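Local coordinates for putative isomerase (PDB 2PPG), which is of unknown function but is probably an isomerase of the enolase superfamily, with a mandelate racemase-like N-terminal domain and a TIM-barrel-type C-terminal domain, at residues D166-R171 / A193-A198; S184-A189 / P210-A215; L230-E235 / A259-A264. One frame throughout, in Å; residues are numbered along the deposited sequence.

Contact 1. Residues D166-R171 / A193-A198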
loop_
_atom_site.group_PDB
_atom_site.type_symbol
_atom_site.label_atom_id
_atom_site.label_comp_id
_atom_site.label_asym_id
_atom_site.label_seq_id
_atom_site.Cartn_x
_atom_site.Cartn_y
_atom_site.Cartn_z
ATOM N N ASP A 166 -41.410 -3.165 -26.486
ATOM C CA ASP A 166 -42.050 -2.291 -25.487
ATOM C C ASP A 166 -42.234 -2.898 -24.091
ATOM O O ASP A 166 -42.224 -2.177 -23.094
ATOM C CB ASP A 166 -43.415 -1.801 -25.988
ATOM C CG ASP A 166 -43.347 -1.143 -27.358
ATOM O OD1 ASP A 166 -42.352 -0.444 -27.664
ATOM O OD2 ASP A 166 -44.313 -1.318 -28.132
ATOM N N THR A 167 -42.431 -4.208 -24.017
ATOM C CA THR A 167 -42.671 -4.846 -22.725
ATOM C C THR A 167 -41.607 -5.887 -22.392
ATOM O O THR A 167 -40.937 -6.434 -23.281
ATOM C CB THR A 167 -44.083 -5.508 -22.634
ATOM O OG1 THR A 167 -44.145 -6.652 -23.493
ATOM C CG2 THR A 167 -45.193 -4.529 -23.030
ATOM N N ARG A 168 -41.470 -6.153 -21.098
ATOM C CA ARG A 168 -40.599 -7.203 -20.584
ATOM C C ARG A 168 -40.808 -8.524 -21.341
ATOM O O ARG A 168 -39.859 -9.082 -21.903
ATOM C CB ARG A 168 -40.866 -7.394 -19.093
ATOM C CG ARG A 168 -39.646 -7.726 -18.288
ATOM C CD ARG A 168 -39.725 -7.125 -16.909
ATOM N NE ARG A 168 -41.008 -7.401 -16.272
ATOM C CZ ARG A 168 -41.270 -8.489 -15.549
ATOM N NH1 ARG A 168 -40.339 -9.426 -15.370
ATOM N NH2 ARG A 168 -42.471 -8.643 -15.005
ATOM N N ALA A 169 -42.057 -8.990 -21.374
ATOM C CA ALA A 169 -42.444 -10.233 -22.039
ATOM C C ALA A 169 -42.190 -10.228 -23.555
ATOM O O ALA A 169 -41.798 -11.248 -24.134
ATOM C CB ALA A 169 -43.911 -10.543 -21.749
ATOM N N LYS A 170 -42.419 -9.087 -24.200
ATOM C CA LYS A 170 -42.116 -8.958 -25.618
ATOM C C LYS A 170 -40.603 -9.046 -25.879
ATOM O O LYS A 170 -40.175 -9.612 -26.897
ATOM C CB LYS A 170 -42.734 -7.684 -26.217
ATOM C CG LYS A 170 -44.194 -7.876 -26.680
ATOM C CD LYS A 170 -44.652 -6.870 -27.766
ATOM C CE LYS A 170 -45.678 -5.832 -27.257
ATOM N NZ LYS A 170 -45.118 -4.455 -27.094
ATOM N N ARG A 171 -39.798 -8.520 -24.955
ATOM C CA ARG A 171 -38.344 -8.593 -25.098
ATOM C C ARG A 171 -37.823 -10.019 -24.871
ATOM O O ARG A 171 -36.926 -10.499 -25.587
ATOM C CB ARG A 171 -37.655 -7.606 -24.159
ATOM C CG ARG A 171 -37.936 -6.145 -24.485
ATOM C CD ARG A 171 -37.041 -5.225 -23.692
ATOM N NE ARG A 171 -37.382 -5.180 -22.279
ATOM C CZ ARG A 171 -38.236 -4.310 -21.750
ATOM N NH1 ARG A 171 -38.854 -3.423 -22.527
ATOM N NH2 ARG A 171 -38.483 -4.331 -20.446
ATOM N N ALA A 193 -34.978 -1.452 -19.264
ATOM C CA ALA A 193 -35.621 -2.284 -18.251
ATOM C C ALA A 193 -36.648 -1.499 -17.438
ATOM O O ALA A 193 -36.368 -1.052 -16.325
ATOM C CB ALA A 193 -34.576 -2.909 -17.340
ATOM N N ASP A 194 -37.843 -1.356 -18.002
ATOM C CA ASP A 194 -38.899 -0.521 -17.423
ATOM C C ASP A 194 -39.284 -0.933 -16.015
ATOM O O ASP A 194 -39.430 -0.079 -15.144
ATOM C CB ASP A 194 -40.136 -0.530 -18.318
ATOM C CG ASP A 194 -39.823 -0.118 -19.744
ATOM O OD1 ASP A 194 -39.252 0.981 -19.940
ATOM O OD2 ASP A 194 -40.146 -0.901 -20.666
ATOM N N ASP A 195 -39.435 -2.236 -15.795
ATOM C CA ASP A 195 -39.840 -2.764 -14.490
ATOM C C ASP A 195 -38.672 -2.883 -13.501
ATOM O O ASP A 195 -38.843 -3.402 -12.394
ATOM C CB ASP A 195 -40.522 -4.132 -14.648
ATOM C CG ASP A 195 -41.686 -4.113 -15.639
ATOM O OD1 ASP A 195 -42.469 -5.089 -15.645
ATOM O OD2 ASP A 195 -41.814 -3.139 -16.417
ATOM N N GLY A 196 -37.492 -2.400 -13.899
ATOM C CA GLY A 196 -36.273 -2.548 -13.102
ATOM C C GLY A 196 -35.507 -3.807 -13.477
ATOM O O GLY A 196 -36.098 -4.885 -13.614
ATOM N N VAL A 197 -34.188 -3.678 -13.628
ATOM C CA VAL A 197 -33.321 -4.787 -14.080
ATOM C C VAL A 197 -33.536 -6.150 -13.393
ATOM O O VAL A 197 -33.375 -7.194 -14.034
ATOM C CB VAL A 197 -31.797 -4.422 -14.041
ATOM C CG1 VAL A 197 -31.480 -3.281 -15.001
ATOM C CG2 VAL A 197 -31.332 -4.105 -12.620
ATOM N N ALA A 198 -33.892 -6.146 -12.109
ATOM C CA ALA A 198 -34.117 -7.393 -11.372
ATOM C C ALA A 198 -35.224 -8.224 -12.009
ATOM O O ALA A 198 -35.077 -9.435 -12.198
ATOM C CB ALA A 198 -34.433 -7.113 -9.905
#

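Contact 2. Residues S184-A189 / P210-A215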
loop_
_atom_site.group_PDB
_atom_site.type_symbol
_atom_site.label_atom_id
_atom_site.label_comp_id
_atom_site.label_asym_id
_atom_site.label_seq_id
_atom_site.Cartn_x
_atom_site.Cartn_y
_atom_site.Cartn_z
ATOM N N SER A 184 -26.865 -18.337 -27.818
ATOM C CA SER A 184 -27.052 -18.705 -26.410
ATOM C C SER A 184 -26.384 -17.742 -25.422
ATOM O O SER A 184 -26.086 -18.112 -24.285
ATOM C CB SER A 184 -26.558 -20.124 -26.180
ATOM O OG SER A 184 -25.308 -20.296 -26.830
ATOM N N SER A 185 -26.148 -16.509 -25.869
ATOM C CA SER A 185 -25.597 -15.457 -25.013
ATOM C C SER A 185 -26.355 -14.181 -25.316
ATOM O O SER A 185 -26.680 -13.907 -26.475
ATOM C CB SER A 185 -24.107 -15.255 -25.264
ATOM O OG SER A 185 -23.352 -16.344 -24.788
ATOM N N PHE A 186 -26.656 -13.412 -24.275
ATOM C CA PHE A 186 -27.553 -12.268 -24.410
ATOM C C PHE A 186 -27.095 -11.109 -23.549
ATOM O O PHE A 186 -26.466 -11.311 -22.512
ATOM C CB PHE A 186 -28.994 -12.692 -24.052
ATOM C CG PHE A 186 -29.508 -13.813 -24.916
ATOM C CD1 PHE A 186 -30.215 -13.542 -26.078
ATOM C CD2 PHE A 186 -29.212 -15.135 -24.609
ATOM C CE1 PHE A 186 -30.631 -14.581 -26.909
ATOM C CE2 PHE A 186 -29.622 -16.168 -25.428
ATOM C CZ PHE A 186 -30.327 -15.893 -26.582
ATOM N N LYS A 187 -27.387 -9.894 -23.997
ATOM C CA LYS A 187 -27.200 -8.708 -23.174
ATOM C C LYS A 187 -28.375 -7.760 -23.376
ATOM O O LYS A 187 -28.741 -7.447 -24.503
ATOM C CB LYS A 187 -25.896 -7.995 -23.538
ATOM C CG LYS A 187 -25.485 -6.924 -22.543
ATOM C CD LYS A 187 -24.202 -6.258 -22.953
ATOM C CE LYS A 187 -24.439 -5.201 -24.008
ATOM N NZ LYS A 187 -23.159 -4.868 -24.676
ATOM N N PHE A 188 -28.971 -7.303 -22.289
ATOM C CA PHE A 188 -29.993 -6.261 -22.367
ATOM C C PHE A 188 -29.468 -4.962 -21.784
ATOM O O PHE A 188 -28.654 -4.969 -20.862
ATOM C CB PHE A 188 -31.251 -6.685 -21.615
ATOM C CG PHE A 188 -31.071 -6.782 -20.127
ATOM C CD1 PHE A 188 -31.430 -5.724 -19.294
ATOM C CD2 PHE A 188 -30.574 -7.924 -19.553
ATOM C CE1 PHE A 188 -31.287 -5.808 -17.923
ATOM C CE2 PHE A 188 -30.428 -8.011 -18.181
ATOM C CZ PHE A 188 -30.786 -6.952 -17.369
ATOM N N ALA A 189 -29.947 -3.844 -22.319
ATOM C CA ALA A 189 -29.597 -2.515 -21.789
ATOM C C ALA A 189 -30.528 -2.144 -20.647
ATOM O O ALA A 189 -31.737 -2.307 -20.759
ATOM C CB ALA A 189 -29.663 -1.454 -22.891
ATOM N N PRO A 210 -31.901 -22.426 -17.894
ATOM C CA PRO A 210 -30.742 -22.326 -16.996
ATOM C C PRO A 210 -29.348 -22.250 -17.663
ATOM O O PRO A 210 -28.405 -21.792 -17.016
ATOM C CB PRO A 210 -30.840 -23.605 -16.145
ATOM C CG PRO A 210 -32.157 -24.241 -16.514
ATOM C CD PRO A 210 -32.495 -23.771 -17.877
ATOM N N ALA A 211 -29.215 -22.691 -18.914
ATOM C CA ALA A 211 -27.890 -22.838 -19.556
ATOM C C ALA A 211 -27.359 -21.563 -20.229
ATOM O O ALA A 211 -26.155 -21.376 -20.365
ATOM C CB ALA A 211 -27.904 -24.004 -20.572
ATOM N N VAL A 212 -28.273 -20.703 -20.657
ATOM C CA VAL A 212 -27.945 -19.503 -21.422
ATOM C C VAL A 212 -27.237 -18.403 -20.605
ATOM O O VAL A 212 -27.488 -18.252 -19.400
ATOM C CB VAL A 212 -29.232 -18.964 -22.062
ATOM C CG1 VAL A 212 -29.276 -17.471 -22.044
ATOM C CG2 VAL A 212 -29.393 -19.524 -23.469
ATOM N N ARG A 213 -26.342 -17.655 -21.258
ATOM C CA ARG A 213 -25.624 -16.555 -20.600
ATOM C C ARG A 213 -26.323 -15.232 -20.843
ATOM O O ARG A 213 -26.769 -14.942 -21.962
ATOM C CB ARG A 213 -24.174 -16.471 -21.053
ATOM C CG ARG A 213 -23.339 -17.679 -20.686
ATOM C CD ARG A 213 -21.870 -17.472 -21.035
ATOM N NE ARG A 213 -21.677 -17.216 -22.462
ATOM C CZ ARG A 213 -20.493 -17.018 -23.037
ATOM N NH1 ARG A 213 -19.391 -17.043 -22.312
ATOM N NH2 ARG A 213 -20.413 -16.782 -24.339
ATOM N N ILE A 214 -26.435 -14.439 -19.778
ATOM C CA ILE A 214 -27.219 -13.208 -19.795
ATOM C C ILE A 214 -26.479 -12.111 -19.034
ATOM O O ILE A 214 -26.291 -12.177 -17.811
ATOM C CB ILE A 214 -28.610 -13.396 -19.149
ATOM C CG1 ILE A 214 -29.414 -14.487 -19.862
ATOM C CG2 ILE A 214 -29.399 -12.110 -19.226
ATOM C CD1 ILE A 214 -30.661 -14.906 -19.115
ATOM N N ALA A 215 -26.058 -11.099 -19.766
ATOM C CA ALA A 215 -25.344 -10.000 -19.176
ATOM C C ALA A 215 -26.246 -8.772 -19.112
ATOM O O ALA A 215 -27.315 -8.738 -19.730
ATOM C CB ALA A 215 -24.096 -9.714 -19.986
#

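Contact 3. Residues L230-E235 / A259-A264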
loop_
_atom_site.group_PDB
_atom_site.type_symbol
_atom_site.label_atom_id
_atom_site.label_comp_id
_atom_site.label_asym_id
_atom_site.label_seq_id
_atom_site.Cartn_x
_atom_site.Cartn_y
_atom_site.Cartn_z
ATOM N N LEU A 230 -27.737 -3.192 -7.404
ATOM C CA LEU A 230 -28.364 -3.654 -8.636
ATOM C C LEU A 230 -27.825 -5.003 -9.092
ATOM O O LEU A 230 -28.593 -5.921 -9.346
ATOM C CB LEU A 230 -28.193 -2.602 -9.736
ATOM C CG LEU A 230 -28.990 -1.309 -9.480
ATOM C CD1 LEU A 230 -28.486 -0.133 -10.347
ATOM C CD2 LEU A 230 -30.505 -1.534 -9.658
ATOM N N ILE A 231 -26.506 -5.121 -9.185
ATOM C CA ILE A 231 -25.875 -6.389 -9.506
ATOM C C ILE A 231 -26.340 -7.506 -8.573
ATOM O O ILE A 231 -26.817 -8.542 -9.036
ATOM C CB ILE A 231 -24.347 -6.281 -9.468
ATOM C CG1 ILE A 231 -23.876 -5.324 -10.557
ATOM C CG2 ILE A 231 -23.707 -7.656 -9.633
ATOM C CD1 ILE A 231 -22.452 -4.847 -10.384
ATOM N N LYS A 232 -26.214 -7.282 -7.267
ATOM C CA LYS A 232 -26.578 -8.280 -6.268
ATOM C C LYS A 232 -28.044 -8.675 -6.353
ATOM O O LYS A 232 -28.418 -9.756 -5.906
ATOM C CB LYS A 232 -26.256 -7.790 -4.852
ATOM C CG LYS A 232 -24.780 -7.903 -4.469
ATOM C CD LYS A 232 -24.603 -7.954 -2.959
ATOM C CE LYS A 232 -23.130 -7.997 -2.548
ATOM N NZ LYS A 232 -22.382 -9.145 -3.124
ATOM N N ALA A 233 -28.865 -7.805 -6.935
ATOM C CA ALA A 233 -30.282 -8.093 -7.088
ATOM C C ALA A 233 -30.504 -9.046 -8.263
ATOM O O ALA A 233 -31.472 -9.808 -8.285
ATOM C CB ALA A 233 -31.061 -6.809 -7.287
HETATM N N MSE A 234 -29.586 -8.990 -9.225
HETATM C CA MSE A 234 -29.664 -9.758 -10.458
HETATM C C MSE A 234 -28.963 -11.106 -10.347
HETATM O O MSE A 234 -29.254 -12.015 -11.119
HETATM C CB MSE A 234 -29.014 -8.974 -11.601
HETATM C CG MSE A 234 -29.843 -7.846 -12.159
HETATM SE SE MSE A 234 -28.962 -6.944 -13.674
HETATM C CE MSE A 234 -27.603 -5.960 -12.699
ATOM N N GLU A 235 -28.037 -11.225 -9.404
ATOM C CA GLU A 235 -27.190 -12.416 -9.276
ATOM C C GLU A 235 -27.902 -13.739 -8.964
ATOM O O GLU A 235 -27.499 -14.776 -9.482
ATOM C CB GLU A 235 -26.027 -12.172 -8.296
ATOM C CG GLU A 235 -24.805 -11.529 -8.954
ATOM C CD GLU A 235 -23.749 -11.029 -7.961
ATOM O OE1 GLU A 235 -24.110 -10.413 -6.943
ATOM O OE2 GLU A 235 -22.541 -11.229 -8.204
ATOM N N ALA A 259 -14.557 -5.454 -6.561
ATOM C CA ALA A 259 -14.212 -6.140 -5.319
ATOM C C ALA A 259 -15.427 -6.610 -4.519
ATOM O O ALA A 259 -15.316 -7.549 -3.740
ATOM C CB ALA A 259 -13.315 -5.260 -4.450
ATOM N N SER A 260 -16.582 -5.978 -4.718
ATOM C CA SER A 260 -17.741 -6.243 -3.866
ATOM C C SER A 260 -18.705 -7.309 -4.389
ATOM O O SER A 260 -19.635 -7.695 -3.685
ATOM C CB SER A 260 -18.510 -4.953 -3.594
ATOM O OG SER A 260 -17.659 -3.948 -3.078
ATOM N N VAL A 261 -18.505 -7.777 -5.615
ATOM C CA VAL A 261 -19.404 -8.778 -6.206
ATOM C C VAL A 261 -18.611 -9.868 -6.917
ATOM O O VAL A 261 -17.520 -9.618 -7.420
ATOM C CB VAL A 261 -20.389 -8.135 -7.207
ATOM C CG1 VAL A 261 -21.370 -7.236 -6.486
ATOM C CG2 VAL A 261 -19.642 -7.353 -8.295
ATOM N N SER A 262 -19.136 -11.080 -6.968
ATOM C CA SER A 262 -18.390 -12.141 -7.641
ATOM C C SER A 262 -18.499 -12.026 -9.173
ATOM O O SER A 262 -17.701 -12.612 -9.900
ATOM C CB SER A 262 -18.830 -13.517 -7.149
ATOM O OG SER A 262 -20.215 -13.675 -7.352
ATOM N N THR A 263 -19.479 -11.254 -9.639
ATOM C CA THR A 263 -19.736 -11.048 -11.059
ATOM C C THR A 263 -18.612 -10.313 -11.776
ATOM O O THR A 263 -18.066 -9.309 -11.279
ATOM C CB THR A 263 -21.022 -10.229 -11.273
ATOM O OG1 THR A 263 -22.149 -10.975 -10.817
ATOM C CG2 THR A 263 -21.220 -9.883 -12.758
ATOM N N ALA A 264 -18.288 -10.822 -12.960
ATOM C CA ALA A 264 -17.270 -10.253 -13.811
ATOM C C ALA A 264 -17.676 -8.837 -14.253
ATOM O O ALA A 264 -18.824 -8.603 -14.604
ATOM C CB ALA A 264 -17.073 -11.150 -14.989
#

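Contact 1. Residues D166-R171 / A193-A198
Bends at chi2 and chi3 (146° and 49°) bring NE of Arg168 to Asp195, whose CG lies beside its backbone N, anti to the carbonyl carbon (chi1 -54°), while Arg171 meets the neighbouring Asp194. The first salt bridge uses the inner nitrogen: Arg168 NE donates to Asp195 OD1 over 2.8 Å. It reaches that oxygen from above the carboxylate plane, and the two flat groups are skewed rather than coplanar. Arg171 makes the looser pair, a weak bond from its NH1 to Asp194 OD2 of 3.4 Å. Its NE is paired more firmly with Glu200, and its NH1 also donates to Glu165 O, while Asp194 OD1 takes a salt bridge from Arg28, so both charges are shared within a wider network. Thr167 O and Arg168 N lie over one face of the Arg171 guanidinium, toward its rim. Thr167 OG1 caps the first turn of this helix by accepting from Lys170 N at 3.1 Å. Across the contact, a type I turn from Ala193 to Gly196 presents both aspartates and ends at the N-cap of the next helix. The contact thus ties the start of helix 168-180 to the loop that leads from strand 185-189 into helix 197-208.

Contact 2. Residues S184-A189 / P210-A215
Strands 185-189 and 213-215 run parallel, 4.6 Å apart at closest approach and 21° askew, pairing Ser185 with Arg213, Phe186 with Ile214 and Lys187 with Ala215. The backbone bonds alternate in direction: Arg213 N donates to Ser184 O (3.1 Å), Phe186 N to Arg213 O (2.8 Å) and Ala215 N to Phe186 O (2.8 Å), before a weak bond from Phe188 N to Ala215 O. Helix 197-208 connects the two strands, completing a beta-alpha-beta unit of the enolase-type barrel; strand 155-161 continues the sheet beyond 185-189. On the face with Phe186 and Ile214, the Phe186 ring meets Val212 CG1 through CD2 at 3.5 Å, the two side chains crossing at about a right angle. Phe188 sets its ring edge beside Ile214 CG2, and helix 197-208 covers both through Leu204 and Met201. On the face with Ser185, Lys187 and Ala215, Arg213 grips a single oxygen side-on: NE and NH2 both donate to Ser185 OG, each at 3.0 Å and nearly in the guanidinium plane. A bend at chi3 (-59°) turns the NE/NH2 edge toward Ser185 OG. Lys187 lays CG 4.0 Å from Ala215 CB, with CG anti to the backbone N (chi1 -168°), and sends NZ on to salt bridges with Glu243 and Glu344 and a hydrogen bond with Tyr159.

Contact 3. Residues L230-E235 / A259-A264
The flat group here is the Glu235 carboxylate, which turns one oxygen, OE2, toward Thr263, Val261 and Ser262. Thr263 OG1 donates to OE2 over 2.7 Å, reaching it from 36° above the carboxylate plane. Two weak bonds fall on the same oxygen, from Thr263 N at 3.4 Å and from Ser262 OG at 3.5 Å, so the single strong hydroxyl bond carries most of the grip and the other two donors add to it from farther off. Extended beyond CG (chi2 169°), the Glu235 chain carries OE2 across to the other segment. Nearer the backbone, Glu235 CG lies 3.3 Å from Thr263 OG1. Val261 CB flanks OE2 as an apolar neighbour. A second flat group, the Ser260 peptide carbonyl, is met in its plane by Lys232 NZ at 3.2 Å. The lysine is bent only near its end (chi4 -58°), and its CG passes close to Val261 CG1 on the way. Between these polar links Ile231 packs against Val261, CG2 to CG1 at 3.9 Å, with the side chains crossing at about a right angle; the same CG2 touches Thr263 OG1. Toward the neighbouring subunits, Ser262 packs on Lys232 of a second subunit, and Lys232 on Ser262 of a third. The whole joins the C-terminal part of helix 224-234, with Glu235, to the loop leading from the next outer helix, 251-260, into strand 264-267, consistent with the alternating helices and strands of the barrel domain in the enolase superfamily.

How the contacts relate
Contact 2 is the buried one, a pairing of strands in the barrel wall; contacts 1 and 3 are only partly buried and lie farther out, among helix ends and loops. Backbone bonds dominate contact 2, whereas contact 1 relies on arginine-aspartate pairs and contact 3 on a carboxylate, hydroxyls, a lysine-carbonyl bond and a small apolar patch. Contacts 1 and 2 interlock along the chain around helix 197-208, which begins in contact 1 and leads into the second strand of contact 2. Val197 joins all three: it packs on Phe188 of contact 2 and on Leu230 and Met234 of contact 3. Contact 3 alone reaches other subunits.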